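Local atomic coordinates of poly-beta-hydroxybuterate polymerase (Cupriavidus necator, PDB entry 5T6O), a protein that probably acts as an acyltransferase building the storage polyester polyhydroxybutyrate, represented here by its catalytic domain of alpha/beta-hydrolase fold. Residues Cys182-Phe196 against Trp225-Trp239. The protein carries 1 engineered substitution. Numbering follows the deposited sequence.
With SO4 (sulfate ion), chain D.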
ATOM      1  N   CYS A 182     -28.724   8.830 -16.904  1.00 25.70           N
ATOM      2  CA  CYS A 182     -29.239   7.931 -15.877  1.00 25.11           C
ATOM      3  C   CYS A 182     -30.747   7.812 -15.956  1.00 27.39           C
ATOM      4  O   CYS A 182     -31.308   6.792 -15.548  1.00 27.95           O
ATOM      5  CB  CYS A 182     -28.835   8.418 -14.486  1.00 26.24           C
ATOM      6  SG  CYS A 182     -27.077   8.252 -14.158  1.00 30.85           S
ATOM      7  N   ALA A 183     -31.421   8.852 -16.457  1.00 29.02           N
ATOM      8  CA  ALA A 183     -32.879   8.840 -16.541  1.00 31.75           C
ATOM      9  C   ALA A 183     -33.403   7.771 -17.483  1.00 32.87           C
ATOM     10  O   ALA A 183     -34.613   7.532 -17.510  1.00 36.37           O
ATOM     11  CB  ALA A 183     -33.391  10.210 -16.996  1.00 40.14           C
ATOM     12  N   LEU A 184     -32.536   7.145 -18.274  1.00 26.90           N
ATOM     13  CA  LEU A 184     -32.992   6.117 -19.199  1.00 29.08           C
ATOM     14  C   LEU A 184     -33.157   4.758 -18.530  1.00 27.55           C
ATOM     15  O   LEU A 184     -33.729   3.848 -19.142  1.00 30.45           O
ATOM     16  CB  LEU A 184     -32.021   6.019 -20.386  1.00 29.12           C
ATOM     17  CG  LEU A 184     -32.023   7.245 -21.304  1.00 29.40           C
ATOM     18  CD1 LEU A 184     -31.062   7.053 -22.478  1.00 33.63           C
ATOM     19  CD2 LEU A 184     -33.425   7.549 -21.813  1.00 37.37           C
ATOM     20  N   LEU A 185     -32.694   4.611 -17.293  1.00 27.59           N
ATOM     21  CA  LEU A 185     -32.786   3.363 -16.554  1.00 30.63           C
ATOM     22  C   LEU A 185     -34.041   3.334 -15.698  1.00 32.02           C
ATOM     23  O   LEU A 185     -34.488   4.358 -15.179  1.00 25.37           O
ATOM     24  CB  LEU A 185     -31.572   3.191 -15.639  1.00 30.10           C
ATOM     25  CG  LEU A 185     -30.224   3.240 -16.341  1.00 32.65           C
ATOM     26  CD1 LEU A 185     -29.145   2.837 -15.360  1.00 31.32           C
ATOM     27  CD2 LEU A 185     -30.221   2.324 -17.549  1.00 31.87           C
ATOM     28  N   ARG A 186     -34.587   2.138 -15.519  1.00 28.91           N
ATOM     29  CA  ARG A 186     -35.566   1.912 -14.466  1.00 30.42           C
ATOM     30  C   ARG A 186     -35.165   0.662 -13.706  1.00 35.34           C
ATOM     31  O   ARG A 186     -34.489  -0.218 -14.242  1.00 39.93           O
ATOM     32  CB  ARG A 186     -36.987   1.754 -15.025  1.00 36.55           C
ATOM     33  CG  ARG A 186     -37.635   3.058 -15.461  1.00 45.41           C
ATOM     34  CD  ARG A 186     -39.108   2.863 -15.853  1.00 51.79           C
ATOM     35  NE  ARG A 186     -39.959   2.558 -14.699  1.00 50.98           N
ATOM     36  CZ  ARG A 186     -40.566   3.473 -13.947  1.00 52.90           C
ATOM     37  NH1 ARG A 186     -41.318   3.096 -12.919  1.00 51.11           N
ATOM     38  NH2 ARG A 186     -40.419   4.767 -14.209  1.00 51.62           N
ATOM     39  N   GLY A 187     -35.575   0.581 -12.461  1.00 41.52           N
ATOM     40  CA  GLY A 187     -35.393  -0.667 -11.756  1.00 40.64           C
ATOM     41  C   GLY A 187     -35.119  -0.437 -10.292  1.00 34.94           C
ATOM     42  O   GLY A 187     -35.010   0.689  -9.811  1.00 33.92           O
ATOM     43  N   LEU A 188     -35.050  -1.550  -9.579  1.00 30.62           N
ATOM     44  CA  LEU A 188     -34.688  -1.589  -8.173  1.00 26.95           C
ATOM     45  C   LEU A 188     -33.470  -2.487  -8.072  1.00 33.66           C
ATOM     46  O   LEU A 188     -33.511  -3.636  -8.522  1.00 38.26           O
ATOM     47  CB  LEU A 188     -35.836  -2.138  -7.334  1.00 29.96           C
ATOM     48  CG  LEU A 188     -37.155  -1.385  -7.459  1.00 36.52           C
ATOM     49  CD1 LEU A 188     -38.264  -2.151  -6.750  1.00 36.32           C
ATOM     50  CD2 LEU A 188     -36.994   0.017  -6.895  1.00 30.47           C
ATOM     51  N   GLU A 189     -32.388  -1.971  -7.519  1.00 25.84           N
ATOM     52  CA  GLU A 189     -31.182  -2.764  -7.354  1.00 27.28           C
ATOM     53  C   GLU A 189     -30.925  -2.953  -5.870  1.00 29.09           C
ATOM     54  O   GLU A 189     -30.902  -1.977  -5.111  1.00 27.83           O
ATOM     55  CB  GLU A 189     -29.978  -2.116  -8.032  1.00 28.23           C
ATOM     56  CG  GLU A 189     -29.989  -2.291  -9.529  1.00 40.77           C
ATOM     57  CD  GLU A 189     -29.930  -3.762  -9.940  1.00 47.57           C
ATOM     58  OE1 GLU A 189     -29.481  -4.619  -9.129  1.00 46.03           O
ATOM     59  OE2 GLU A 189     -30.334  -4.056 -11.081  1.00 53.88           O
ATOM     60  N   LEU A 190     -30.771  -4.210  -5.466  1.00 24.36           N
ATOM     61  CA  LEU A 190     -30.436  -4.517  -4.081  1.00 25.55           C
ATOM     62  C   LEU A 190     -29.128  -3.849  -3.695  1.00 26.80           C
ATOM     63  O   LEU A 190     -28.169  -3.839  -4.471  1.00 29.75           O
ATOM     64  CB  LEU A 190     -30.304  -6.026  -3.889  1.00 27.65           C
ATOM     65  CG  LEU A 190     -31.593  -6.831  -3.867  1.00 38.54           C
ATOM     66  CD1 LEU A 190     -31.256  -8.315  -3.938  1.00 36.52           C
ATOM     67  CD2 LEU A 190     -32.379  -6.496  -2.602  1.00 36.76           C
ATOM     68  N   ALA A 191     -29.080  -3.320  -2.467  1.00 24.20           N
ATOM     69  CA  ALA A 191     -27.871  -2.676  -1.966  1.00 28.83           C
ATOM     70  C   ALA A 191     -27.654  -3.030  -0.508  1.00 29.17           C
ATOM     71  O   ALA A 191     -28.610  -3.147   0.263  1.00 26.26           O
ATOM     72  CB  ALA A 191     -27.935  -1.149  -2.084  1.00 27.77           C
ATOM     73  N   ASN A 192     -26.390  -3.194  -0.131  1.00 23.64           N
ATOM     74  CA  ASN A 192     -26.031  -3.254   1.274  1.00 23.87           C
ATOM     75  C   ASN A 192     -24.707  -2.527   1.449  1.00 25.23           C
ATOM     76  O   ASN A 192     -24.075  -2.102   0.481  1.00 24.86           O
ATOM     77  CB  ASN A 192     -25.977  -4.697   1.774  1.00 25.55           C
ATOM     78  CG  ASN A 192     -25.003  -5.538   0.997  1.00 30.30           C
ATOM     79  OD1 ASN A 192     -23.924  -5.087   0.648  1.00 30.61           O
ATOM     80  ND2 ASN A 192     -25.394  -6.763   0.697  1.00 31.91           N
ATOM     81  N   THR A 193     -24.291  -2.377   2.703  1.00 24.61           N
ATOM     82  CA  THR A 193     -23.164  -1.510   3.007  1.00 22.57           C
ATOM     83  C   THR A 193     -21.836  -2.216   2.772  1.00 20.36           C
ATOM     84  O   THR A 193     -20.964  -1.694   2.069  1.00 24.17           O
ATOM     85  CB  THR A 193     -23.250  -1.034   4.461  1.00 29.05           C
ATOM     86  OG1 THR A 193     -24.450  -0.273   4.639  1.00 26.52           O
ATOM     87  CG2 THR A 193     -22.049  -0.171   4.816  1.00 24.48           C
ATOM     88  N   PHE A 194     -21.662  -3.401   3.359  1.00 22.71           N
ATOM     89  CA  PHE A 194     -20.347  -4.028   3.298  1.00 27.31           C
ATOM     90  C   PHE A 194     -20.037  -4.595   1.924  1.00 31.66           C
ATOM     91  O   PHE A 194     -18.858  -4.755   1.597  1.00 28.89           O
ATOM     92  CB  PHE A 194     -20.229  -5.089   4.390  1.00 25.63           C
ATOM     93  CG  PHE A 194     -19.909  -4.491   5.727  1.00 28.10           C
ATOM     94  CD1 PHE A 194     -20.907  -3.928   6.504  1.00 31.64           C
ATOM     95  CD2 PHE A 194     -18.596  -4.409   6.166  1.00 32.32           C
ATOM     96  CE1 PHE A 194     -20.603  -3.339   7.721  1.00 31.17           C
ATOM     97  CE2 PHE A 194     -18.283  -3.823   7.388  1.00 33.45           C
ATOM     98  CZ  PHE A 194     -19.286  -3.281   8.160  1.00 29.26           C
ATOM     99  N   SER A 195     -21.051  -4.847   1.093  1.00 28.73           N
ATOM    100  CA  SER A 195     -20.805  -5.276  -0.279  1.00 27.80           C
ATOM    101  C   SER A 195     -21.313  -4.264  -1.309  1.00 29.03           C
ATOM    102  O   SER A 195     -21.631  -4.639  -2.442  1.00 24.03           O
ATOM    103  CB  SER A 195     -21.422  -6.655  -0.524  1.00 27.17           C
ATOM    104  OG  SER A 195     -20.844  -7.624   0.350  1.00 29.05           O
ATOM    105  N   PHE A 196     -21.385  -2.975  -0.953  1.00 30.49           N
ATOM    106  CA  PHE A 196     -21.841  -1.994  -1.937  1.00 31.60           C
ATOM    107  C   PHE A 196     -20.934  -1.941  -3.164  1.00 30.82           C
ATOM    108  O   PHE A 196     -21.409  -1.674  -4.276  1.00 31.17           O
ATOM    109  CB  PHE A 196     -21.958  -0.584  -1.346  1.00 27.72           C
ATOM    110  CG  PHE A 196     -22.547   0.398  -2.325  1.00 27.07           C
ATOM    111  CD1 PHE A 196     -23.857   0.254  -2.745  1.00 28.17           C
ATOM    112  CD2 PHE A 196     -21.767   1.390  -2.898  1.00 35.36           C
ATOM    113  CE1 PHE A 196     -24.409   1.123  -3.675  1.00 30.48           C
ATOM    114  CE2 PHE A 196     -22.308   2.261  -3.831  1.00 30.75           C
ATOM    115  CZ  PHE A 196     -23.640   2.127  -4.210  1.00 30.24           C
ATOM    116  N   TRP A 225     -28.271  -6.300  10.344  1.00 25.62           N
ATOM    117  CA  TRP A 225     -28.486  -5.005   9.705  1.00 27.41           C
ATOM    118  C   TRP A 225     -27.988  -5.011   8.267  1.00 23.77           C
ATOM    119  O   TRP A 225     -28.699  -4.594   7.348  1.00 26.44           O
ATOM    120  CB  TRP A 225     -27.781  -3.905  10.499  1.00 24.31           C
ATOM    121  CG  TRP A 225     -27.697  -2.612   9.756  1.00 24.40           C
ATOM    122  CD1 TRP A 225     -28.731  -1.737   9.507  1.00 23.43           C
ATOM    123  CD2 TRP A 225     -26.529  -2.039   9.150  1.00 25.05           C
ATOM    124  NE1 TRP A 225     -28.268  -0.667   8.773  1.00 21.95           N
ATOM    125  CE2 TRP A 225     -26.923  -0.821   8.555  1.00 21.96           C
ATOM    126  CE3 TRP A 225     -25.178  -2.436   9.061  1.00 26.82           C
ATOM    127  CZ2 TRP A 225     -26.021   0.017   7.895  1.00 21.12           C
ATOM    128  CZ3 TRP A 225     -24.284  -1.612   8.388  1.00 23.18           C
ATOM    129  CH2 TRP A 225     -24.709  -0.394   7.819  1.00 25.87           C
ATOM    130  N   ASN A 226     -26.767  -5.492   8.050  1.00 20.76           N
ATOM    131  CA  ASN A 226     -26.250  -5.509   6.687  1.00 23.80           C
ATOM    132  C   ASN A 226     -27.089  -6.402   5.784  1.00 24.74           C
ATOM    133  O   ASN A 226     -27.242  -6.110   4.593  1.00 24.51           O
ATOM    134  CB  ASN A 226     -24.794  -5.972   6.686  1.00 22.80           C
ATOM    135  CG  ASN A 226     -24.176  -5.916   5.316  1.00 23.08           C
ATOM    136  OD1 ASN A 226     -23.824  -4.841   4.830  1.00 23.97           O
ATOM    137  ND2 ASN A 226     -24.016  -7.080   4.689  1.00 27.10           N
ATOM    138  N   GLY A 227     -27.624  -7.498   6.322  1.00 24.01           N
ATOM    139  CA  GLY A 227     -28.426  -8.415   5.529  1.00 25.23           C
ATOM    140  C   GLY A 227     -29.823  -7.929   5.234  1.00 31.24           C
ATOM    141  O   GLY A 227     -30.486  -8.476   4.350  1.00 30.66           O
ATOM    142  N   ASP A 228     -30.272  -6.910   5.964  1.00 24.93           N
ATOM    143  CA  ASP A 228     -31.593  -6.291   5.810  1.00 24.06           C
ATOM    144  C   ASP A 228     -31.466  -5.270   4.670  1.00 30.31           C
ATOM    145  O   ASP A 228     -31.316  -4.063   4.866  1.00 26.64           O
ATOM    146  CB  ASP A 228     -32.017  -5.671   7.139  1.00 26.73           C
ATOM    147  CG  ASP A 228     -33.480  -5.258   7.180  1.00 29.14           C
ATOM    148  OD1 ASP A 228     -34.183  -5.382   6.159  1.00 26.55           O
ATOM    149  OD2 ASP A 228     -33.921  -4.796   8.262  1.00 23.88           O
ATOM    150  N   ALA A 229     -31.480  -5.782   3.443  1.00 27.59           N
ATOM    151  CA  ALA A 229     -31.038  -4.979   2.304  1.00 26.84           C
ATOM    152  C   ALA A 229     -32.111  -3.985   1.855  1.00 22.24           C
ATOM    153  O   ALA A 229     -33.299  -4.144   2.121  1.00 21.78           O
ATOM    154  CB  ALA A 229     -30.662  -5.882   1.127  1.00 31.09           C
ATOM    155  N   THR A 230     -31.668  -2.932   1.168  1.00 23.52           N
ATOM    156  CA  THR A 230     -32.584  -1.939   0.637  1.00 23.97           C
ATOM    157  C   THR A 230     -32.446  -1.886  -0.876  1.00 26.49           C
ATOM    158  O   THR A 230     -31.400  -2.229  -1.427  1.00 29.09           O
ATOM    159  CB  THR A 230     -32.333  -0.559   1.243  1.00 22.64           C
ATOM    160  OG1 THR A 230     -30.970  -0.170   1.005  1.00 24.12           O
ATOM    161  CG2 THR A 230     -32.617  -0.609   2.754  1.00 22.66           C
ATOM    162  N   ASN A 231     -33.519  -1.476  -1.539  1.00 22.19           N
ATOM    163  CA  ASN A 231     -33.487  -1.263  -2.981  1.00 21.55           C
ATOM    164  C   ASN A 231     -33.057   0.156  -3.300  1.00 27.85           C
ATOM    165  O   ASN A 231     -33.472   1.105  -2.632  1.00 26.60           O
ATOM    166  CB  ASN A 231     -34.855  -1.510  -3.607  1.00 22.69           C
ATOM    167  CG  ASN A 231     -35.221  -2.975  -3.640  1.00 24.30           C
ATOM    168  OD1 ASN A 231     -34.374  -3.826  -3.926  1.00 29.42           O
ATOM    169  ND2 ASN A 231     -36.480  -3.279  -3.328  1.00 26.45           N
ATOM    170  N   LEU A 232     -32.256   0.297  -4.357  1.00 24.93           N
ATOM    171  CA  LEU A 232     -31.931   1.612  -4.883  1.00 23.12           C
ATOM    172  C   LEU A 232     -32.628   1.789  -6.218  1.00 22.86           C
ATOM    173  O   LEU A 232     -32.523   0.903  -7.070  1.00 25.20           O
ATOM    174  CB  LEU A 232     -30.423   1.782  -5.076  1.00 20.54           C
ATOM    175  CG  LEU A 232     -29.507   1.648  -3.854  1.00 26.92           C
ATOM    176  CD1 LEU A 232     -28.057   1.896  -4.264  1.00 26.81           C
ATOM    177  CD2 LEU A 232     -29.942   2.625  -2.740  1.00 25.21           C
ATOM    178  N   PRO A 233     -33.333   2.893  -6.443  1.00 22.29           N
ATOM    179  CA  PRO A 233     -33.905   3.136  -7.774  1.00 26.10           C
ATOM    180  C   PRO A 233     -32.796   3.275  -8.807  1.00 22.28           C
ATOM    181  O   PRO A 233     -31.719   3.801  -8.524  1.00 22.70           O
ATOM    182  CB  PRO A 233     -34.682   4.449  -7.599  1.00 28.04           C
ATOM    183  CG  PRO A 233     -34.853   4.579  -6.062  1.00 24.30           C
ATOM    184  CD  PRO A 233     -33.598   4.003  -5.509  1.00 21.46           C
ATOM    185  N   GLY A 234     -33.076   2.797 -10.017  1.00 24.18           N
ATOM    186  CA  GLY A 234     -32.100   2.792 -11.088  1.00 24.55           C
ATOM    187  C   GLY A 234     -31.412   4.126 -11.307  1.00 25.94           C
ATOM    188  O   GLY A 234     -30.181   4.219 -11.257  1.00 25.23           O
ATOM    189  N   PRO A 235     -32.183   5.187 -11.576  1.00 25.06           N
ATOM    190  CA  PRO A 235     -31.538   6.482 -11.872  1.00 24.72           C
ATOM    191  C   PRO A 235     -30.746   7.029 -10.702  1.00 22.84           C
ATOM    192  O   PRO A 235     -29.709   7.675 -10.903  1.00 26.92           O
ATOM    193  CB  PRO A 235     -32.722   7.392 -12.232  1.00 22.95           C
ATOM    194  CG  PRO A 235     -33.779   6.413 -12.792  1.00 24.79           C
ATOM    195  CD  PRO A 235     -33.634   5.207 -11.864  1.00 22.93           C
ATOM    196  N   TRP A 236     -31.208   6.771  -9.478  1.00 20.70           N
ATOM    197  CA  TRP A 236     -30.499   7.212  -8.279  1.00 23.10           C
ATOM    198  C   TRP A 236     -29.139   6.538  -8.170  1.00 25.98           C
ATOM    199  O   TRP A 236     -28.110   7.192  -7.958  1.00 27.23           O
ATOM    200  CB  TRP A 236     -31.345   6.888  -7.042  1.00 21.39           C
ATOM    201  CG  TRP A 236     -30.811   7.500  -5.760  1.00 23.31           C
ATOM    202  CD1 TRP A 236     -31.250   8.639  -5.166  1.00 24.47           C
ATOM    203  CD2 TRP A 236     -29.739   7.006  -4.940  1.00 26.96           C
ATOM    204  NE1 TRP A 236     -30.539   8.884  -4.021  1.00 23.81           N
ATOM    205  CE2 TRP A 236     -29.596   7.903  -3.862  1.00 29.06           C
ATOM    206  CE3 TRP A 236     -28.897   5.891  -5.005  1.00 23.36           C
ATOM    207  CZ2 TRP A 236     -28.636   7.728  -2.867  1.00 27.36           C
ATOM    208  CZ3 TRP A 236     -27.944   5.714  -4.007  1.00 25.03           C
ATOM    209  CH2 TRP A 236     -27.818   6.633  -2.957  1.00 26.68           C
ATOM    210  N   TYR A 237     -29.133   5.215  -8.263  1.00 22.88           N
ATOM    211  CA  TYR A 237     -27.903   4.434  -8.181  1.00 23.84           C
ATOM    212  C   TYR A 237     -26.946   4.805  -9.311  1.00 23.45           C
ATOM    213  O   TYR A 237     -25.734   4.929  -9.101  1.00 23.47           O
ATOM    214  CB  TYR A 237     -28.310   2.952  -8.198  1.00 21.29           C
ATOM    215  CG  TYR A 237     -27.253   1.867  -8.196  1.00 25.01           C
ATOM    216  CD1 TYR A 237     -25.957   2.097  -7.775  1.00 26.57           C
ATOM    217  CD2 TYR A 237     -27.587   0.579  -8.615  1.00 29.44           C
ATOM    218  CE1 TYR A 237     -25.013   1.077  -7.789  1.00 28.77           C
ATOM    219  CE2 TYR A 237     -26.658  -0.440  -8.630  1.00 31.68           C
ATOM    220  CZ  TYR A 237     -25.368  -0.186  -8.228  1.00 29.53           C
ATOM    221  OH  TYR A 237     -24.439  -1.209  -8.248  1.00 30.16           O
ATOM    222  N   CYS A 238     -27.482   5.018 -10.516  1.00 21.05           N
ATOM    223  CA  CYS A 238     -26.666   5.443 -11.652  1.00 26.80           C
ATOM    224  C   CYS A 238     -25.973   6.770 -11.365  1.00 27.41           C
ATOM    225  O   CYS A 238     -24.758   6.916 -11.569  1.00 25.21           O
ATOM    226  CB  CYS A 238     -27.560   5.544 -12.893  1.00 27.38           C
ATOM    227  SG  CYS A 238     -26.788   6.234 -14.378  1.00 29.50           S
ATOM    228  N   TRP A 239     -26.736   7.755 -10.890  1.00 22.60           N
ATOM    229  CA  TRP A 239     -26.181   9.086 -10.638  1.00 26.91           C
ATOM    230  C   TRP A 239     -25.119   9.032  -9.554  1.00 26.04           C
ATOM    231  O   TRP A 239     -24.036   9.606  -9.697  1.00 26.16           O
ATOM    232  CB  TRP A 239     -27.305  10.050 -10.237  1.00 27.80           C
ATOM    233  CG  TRP A 239     -26.905  11.492 -10.158  1.00 26.77           C
ATOM    234  CD1 TRP A 239     -27.162  12.467 -11.083  1.00 35.29           C
ATOM    235  CD2 TRP A 239     -26.180  12.132  -9.095  1.00 26.69           C
ATOM    236  NE1 TRP A 239     -26.639  13.670 -10.662  1.00 35.15           N
ATOM    237  CE2 TRP A 239     -26.030  13.489  -9.450  1.00 35.21           C
ATOM    238  CE3 TRP A 239     -25.641  11.688  -7.885  1.00 26.41           C
ATOM    239  CZ2 TRP A 239     -25.363  14.405  -8.636  1.00 35.40           C
ATOM    240  CZ3 TRP A 239     -24.978  12.601  -7.082  1.00 30.48           C
ATOM    241  CH2 TRP A 239     -24.846  13.943  -7.465  1.00 29.18           C
TER
HETATM  242  S   SO4 D 603     -27.021  12.054 -15.363  1.00 50.63           S
HETATM  243  O1  SO4 D 603     -27.027  13.513 -15.424  1.00 59.22           O
HETATM  244  O2  SO4 D 603     -25.628  11.596 -15.409  1.00 40.44           O
HETATM  245  O3  SO4 D 603     -27.779  11.477 -16.473  1.00 45.39           O
HETATM  246  O4  SO4 D 603     -27.685  11.611 -14.136  1.00 57.10           O
HETATM  247  O   HOH W   1     -27.304  -7.952   2.328  1.00 49.18           O
HETATM  248  O   HOH W   2     -22.191  -8.102   2.570  1.00 31.26           O
HETATM  249  O   HOH W   3     -23.760  -1.978  -5.617  1.00 31.42           O
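E189 and L232 pair through both backbone N-H groups, E189 N to L232 O at 2.9 Å and L232 N to E189 O at 2.8 Å, and A191 and T230 form the next hydrogen-bonded pair, two residues along. The tight side of this two-stranded ladder carries A191, L232 and E189. A191 CB packs 3.7 Å from L232 CG, F196 brings its ring edge to L232 CD1, and Y237, with CG anti to its backbone N (chi1 177°), turns its CD2-CE2 edge to E189, whose CG lies in the ring plane and CB 3.6 Å from CD2. Y237 OH also bonds D201 of the second subunit. The other face is looser: L188 crosses N231 at a slant, while exposed L190 runs alongside it, L190 CD2 3.6 Å from N231 OD1, and N231 ND2 is held by the carbonyls of P80 and A389. Beyond the strands, N226 OD1 takes a straight bond from F194 N (3.0 Å, 176°) and a weak one from T193 N, tying the turn to the end of helix 220-227. At the far end the C182-C238 disulfide (SG to SG 2.1 Å) fastens the 3-10 turn to helix 234-246, beside a sulfate probably from the crystallisation liquor. This is an antiparallel beta ribbon, separate from the central sheet of the alpha/beta-hydrolase fold and bordering the subunit interface.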